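Local coordinates for fervidolysin (Fervidobacterium pennivorans, PDB 1R6V), which degrades keratin into peptides as a subtilisin-like serine protease, allowing the bacterium to grow on native feathers, at residues Glu28-Asn39 with Gly88-Lys97. The protein carries 1 engineered substitution. Sequence-based numbering, arbitrary orientation.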
loop_
_atom_site.group_PDB
_atom_site.type_symbol
_atom_site.label_atom_id
_atom_site.label_comp_id
_atom_site.label_asym_id
_atom_site.label_seq_id
_atom_site.Cartn_x
_atom_site.Cartn_y
_atom_site.Cartn_z
ATOM N N GLU A 28 -1.461 6.811 -13.440
ATOM C CA GLU A 28 -1.613 6.275 -12.091
ATOM C C GLU A 28 -0.817 6.993 -11.014
ATOM O O GLU A 28 -0.811 6.553 -9.869
ATOM C CB GLU A 28 -1.256 4.788 -12.062
ATOM C CG GLU A 28 -2.331 3.871 -12.619
ATOM C CD GLU A 28 -3.665 3.996 -11.886
ATOM O OE1 GLU A 28 -3.688 4.439 -10.712
ATOM O OE2 GLU A 28 -4.698 3.634 -12.485
ATOM N N TYR A 29 -0.138 8.083 -11.358
ATOM C CA TYR A 29 0.627 8.794 -10.347
ATOM C C TYR A 29 0.717 10.296 -10.569
ATOM O O TYR A 29 0.554 10.790 -11.691
ATOM C CB TYR A 29 2.026 8.168 -10.211
ATOM C CG TYR A 29 2.915 8.283 -11.435
ATOM C CD1 TYR A 29 3.758 9.382 -11.599
ATOM C CD2 TYR A 29 2.907 7.300 -12.427
ATOM C CE1 TYR A 29 4.576 9.506 -12.721
ATOM C CE2 TYR A 29 3.724 7.413 -13.559
ATOM C CZ TYR A 29 4.557 8.529 -13.696
ATOM O OH TYR A 29 5.355 8.678 -14.816
ATOM N N THR A 30 0.958 11.022 -9.486
ATOM C CA THR A 30 1.074 12.470 -9.539
ATOM C C THR A 30 2.443 12.847 -10.074
ATOM O O THR A 30 3.456 12.350 -9.606
ATOM C CB THR A 30 0.891 13.076 -8.147
ATOM O OG1 THR A 30 -0.410 12.723 -7.659
ATOM C CG2 THR A 30 1.026 14.602 -8.194
ATOM N N GLU A 31 2.468 13.735 -11.057
ATOM C CA GLU A 31 3.730 14.149 -11.647
ATOM C C GLU A 31 4.465 15.199 -10.808
ATOM O O GLU A 31 3.867 15.861 -9.950
ATOM C CB GLU A 31 3.464 14.703 -13.054
ATOM C CG GLU A 31 4.715 14.976 -13.866
ATOM C CD GLU A 31 5.532 13.720 -14.106
ATOM O OE1 GLU A 31 5.215 12.949 -15.043
ATOM O OE2 GLU A 31 6.490 13.506 -13.346
ATOM N N GLY A 32 5.773 15.309 -11.048
ATOM C CA GLY A 32 6.605 16.303 -10.393
ATOM C C GLY A 32 7.033 16.161 -8.949
ATOM O O GLY A 32 7.495 17.135 -8.360
ATOM N N LYS A 33 6.899 14.970 -8.377
ATOM C CA LYS A 33 7.285 14.766 -6.988
ATOM C C LYS A 33 7.691 13.320 -6.750
ATOM O O LYS A 33 7.132 12.411 -7.364
ATOM C CB LYS A 33 6.106 15.102 -6.066
ATOM C CG LYS A 33 6.344 14.743 -4.604
ATOM C CD LYS A 33 5.072 14.869 -3.768
ATOM C CE LYS A 33 4.740 16.316 -3.457
ATOM N NZ LYS A 33 3.624 16.372 -2.458
ATOM N N ILE A 34 8.673 13.121 -5.878
ATOM C CA ILE A 34 9.091 11.771 -5.506
ATOM C C ILE A 34 9.131 11.622 -3.993
ATOM O O ILE A 34 9.386 12.586 -3.268
ATOM C CB ILE A 34 10.490 11.382 -6.063
ATOM C CG1 ILE A 34 11.554 12.413 -5.664
ATOM C CG2 ILE A 34 10.409 11.214 -7.568
ATOM C CD1 ILE A 34 13.002 11.980 -6.104
ATOM N N LEU A 35 8.827 10.415 -3.518
ATOM C CA LEU A 35 8.853 10.128 -2.086
ATOM C C LEU A 35 10.061 9.243 -1.891
ATOM O O LEU A 35 10.200 8.234 -2.575
ATOM C CB LEU A 35 7.587 9.375 -1.639
ATOM C CG LEU A 35 6.220 9.950 -2.040
ATOM C CD1 LEU A 35 5.172 9.417 -1.088
ATOM C CD2 LEU A 35 6.220 11.446 -2.059
ATOM N N VAL A 36 10.941 9.629 -0.973
ATOM C CA VAL A 36 12.156 8.869 -0.731
ATOM C C VAL A 36 12.187 8.252 0.656
ATOM O O VAL A 36 12.154 8.963 1.658
ATOM C CB VAL A 36 13.419 9.769 -0.909
ATOM C CG1 VAL A 36 14.693 8.952 -0.677
ATOM C CG2 VAL A 36 13.425 10.376 -2.339
ATOM N N GLY A 37 12.216 6.921 0.694
ATOM C CA GLY A 37 12.302 6.192 1.943
ATOM C C GLY A 37 13.788 5.988 2.117
ATOM O O GLY A 37 14.452 5.445 1.232
ATOM N N TYR A 38 14.325 6.409 3.252
ATOM C CA TYR A 38 15.754 6.311 3.470
ATOM C C TYR A 38 16.085 5.585 4.753
ATOM O O TYR A 38 15.214 5.296 5.572
ATOM C CB TYR A 38 16.331 7.733 3.561
ATOM C CG TYR A 38 15.771 8.551 4.722
ATOM C CD1 TYR A 38 16.335 8.473 5.996
ATOM C CD2 TYR A 38 14.674 9.402 4.551
ATOM C CE1 TYR A 38 15.826 9.221 7.071
ATOM C CE2 TYR A 38 14.153 10.160 5.631
ATOM C CZ TYR A 38 14.739 10.059 6.889
ATOM O OH TYR A 38 14.243 10.792 7.956
ATOM N N ASN A 39 17.363 5.275 4.903
ATOM C CA ASN A 39 17.841 4.711 6.144
ATOM C C ASN A 39 18.736 5.837 6.652
ATOM O O ASN A 39 18.602 6.266 7.785
ATOM C CB ASN A 39 18.635 3.428 5.924
ATOM C CG ASN A 39 17.736 2.225 5.704
ATOM O OD1 ASN A 39 16.700 2.079 6.363
ATOM N ND2 ASN A 39 18.127 1.356 4.785
ATOM N N GLY A 88 22.381 4.133 1.393
ATOM C CA GLY A 88 21.450 4.213 2.504
ATOM C C GLY A 88 20.052 4.673 2.142
ATOM O O GLY A 88 19.414 5.365 2.929
ATOM N N ILE A 89 19.582 4.296 0.956
ATOM C CA ILE A 89 18.239 4.665 0.501
ATOM C C ILE A 89 17.403 3.387 0.412
ATOM O O ILE A 89 17.871 2.380 -0.123
ATOM C CB ILE A 89 18.288 5.342 -0.903
ATOM C CG1 ILE A 89 18.975 6.713 -0.819
ATOM C CG2 ILE A 89 16.881 5.513 -1.470
ATOM C CD1 ILE A 89 18.379 7.678 0.178
ATOM N N ARG A 90 16.180 3.407 0.940
ATOM C CA ARG A 90 15.328 2.221 0.863
ATOM C C ARG A 90 14.546 2.159 -0.451
ATOM O O ARG A 90 14.477 1.106 -1.097
ATOM C CB ARG A 90 14.364 2.166 2.058
ATOM C CG ARG A 90 14.981 1.596 3.340
ATOM C CD ARG A 90 13.955 1.540 4.475
ATOM N NE ARG A 90 13.603 2.898 4.873
ATOM C CZ ARG A 90 12.371 3.392 4.911
ATOM N NH1 ARG A 90 11.320 2.640 4.586
ATOM N NH2 ARG A 90 12.203 4.659 5.249
ATOM N N TYR A 91 13.958 3.278 -0.861
ATOM C CA TYR A 91 13.200 3.290 -2.106
ATOM C C TYR A 91 12.911 4.704 -2.555
ATOM O O TYR A 91 13.070 5.658 -1.787
ATOM C CB TYR A 91 11.861 2.548 -1.942
ATOM C CG TYR A 91 10.938 3.187 -0.923
ATOM C CD1 TYR A 91 10.208 4.345 -1.229
ATOM C CD2 TYR A 91 10.856 2.684 0.374
ATOM C CE1 TYR A 91 9.427 4.985 -0.258
ATOM C CE2 TYR A 91 10.076 3.321 1.358
ATOM C CZ TYR A 91 9.369 4.465 1.034
ATOM O OH TYR A 91 8.601 5.089 1.996
ATOM N N VAL A 92 12.504 4.826 -3.814
ATOM C CA VAL A 92 12.125 6.107 -4.397
ATOM C C VAL A 92 10.865 5.790 -5.169
ATOM O O VAL A 92 10.896 4.932 -6.039
ATOM C CB VAL A 92 13.171 6.636 -5.393
ATOM C CG1 VAL A 92 12.699 7.993 -5.942
ATOM C CG2 VAL A 92 14.518 6.795 -4.700
ATOM N N GLU A 93 9.759 6.464 -4.868
ATOM C CA GLU A 93 8.514 6.171 -5.580
ATOM C C GLU A 93 7.689 7.441 -5.757
ATOM O O GLU A 93 7.943 8.438 -5.100
ATOM C CB GLU A 93 7.701 5.166 -4.750
ATOM C CG GLU A 93 7.268 5.736 -3.404
ATOM C CD GLU A 93 6.555 4.726 -2.514
ATOM O OE1 GLU A 93 6.186 5.109 -1.390
ATOM O OE2 GLU A 93 6.366 3.561 -2.933
ATOM N N PRO A 94 6.693 7.426 -6.658
ATOM C CA PRO A 94 5.878 8.633 -6.816
ATOM C C PRO A 94 4.733 8.553 -5.788
ATOM O O PRO A 94 4.617 7.564 -5.053
ATOM C CB PRO A 94 5.332 8.492 -8.236
ATOM C CG PRO A 94 5.108 7.014 -8.331
ATOM C CD PRO A 94 6.381 6.434 -7.709
ATOM N N SER A 95 3.915 9.597 -5.718
ATOM C CA SER A 95 2.729 9.563 -4.874
ATOM C C SER A 95 1.722 9.068 -5.903
ATOM O O SER A 95 1.627 9.628 -7.008
ATOM C CB SER A 95 2.328 10.961 -4.403
ATOM O OG SER A 95 1.018 10.957 -3.862
ATOM N N TYR A 96 0.984 8.022 -5.581
ATOM C CA TYR A 96 0.030 7.484 -6.534
ATOM C C TYR A 96 -1.346 8.140 -6.490
ATOM O O TYR A 96 -1.710 8.788 -5.513
ATOM C CB TYR A 96 -0.100 5.980 -6.330
ATOM C CG TYR A 96 1.175 5.240 -6.675
ATOM C CD1 TYR A 96 2.106 4.922 -5.686
ATOM C CD2 TYR A 96 1.461 4.877 -7.992
ATOM C CE1 TYR A 96 3.294 4.253 -6.001
ATOM C CE2 TYR A 96 2.655 4.202 -8.316
ATOM C CZ TYR A 96 3.558 3.899 -7.310
ATOM O OH TYR A 96 4.737 3.250 -7.594
ATOM N N LYS A 97 -2.107 7.970 -7.568
ATOM C CA LYS A 97 -3.444 8.536 -7.633
ATOM C C LYS A 97 -4.381 7.765 -6.703
ATOM O O LYS A 97 -4.329 6.532 -6.644
ATOM C CB LYS A 97 -3.988 8.452 -9.068
ATOM C CG LYS A 97 -3.207 9.251 -10.105
ATOM C CD LYS A 97 -3.371 10.753 -9.919
ATOM C CE LYS A 97 -2.670 11.525 -11.019
ATOM N NZ LYS A 97 -3.118 11.081 -12.366
HETATM O O HOH W 1 -2.843 4.555 -8.011
HETATM O O HOH W 2 4.465 11.860 -7.275
HETATM O O HOH W 3 -1.033 11.328 -5.431
#
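Gly37 faces both Arg90 and Tyr91 across the strand pair, its carbonyl oxygen accepting from Arg90 N at 2.7 Å and from Tyr91 N at 3.1 Å, a classic beta bulge. The Tyr91 ring folds back across the partner strand, its CG turned between backbone N and carbonyl carbon (chi1 62°), and Gly37 CA lies over one ring face, 3.7 Å from the centroid, in a CH-pi contact. The lack of a side chain at Gly37 lets this ring, whose hydroxyl bonds to Thr276, lie so close. From the bulge itself the Arg90 guanidinium edge reaches Tyr38 O, NE at 3.0 Å and NH2 at 3.1 Å gripping one oxygen, while NH2 also reaches Ile62 O. A leucine in place of Arg90 would probably leave Tyr38 O without its two-nitrogen grip and Ile62 O without this donor. On the face carrying Val36, Val92 and Ile89, Val36 CG1 and Ile89 CD1 touch at 4.0 Å, and helix 41-51 covers it through Ile47 and Glu43. Where the strands part, water 2 links Thr30 O and Lys33 O to Ser95 N. Strands 33-38 and 89-93, first and last of the ferredoxin-like (beta-alpha-beta-beta-alpha-beta) propeptide fold, pair antiparallel, as in subtilisin propeptides.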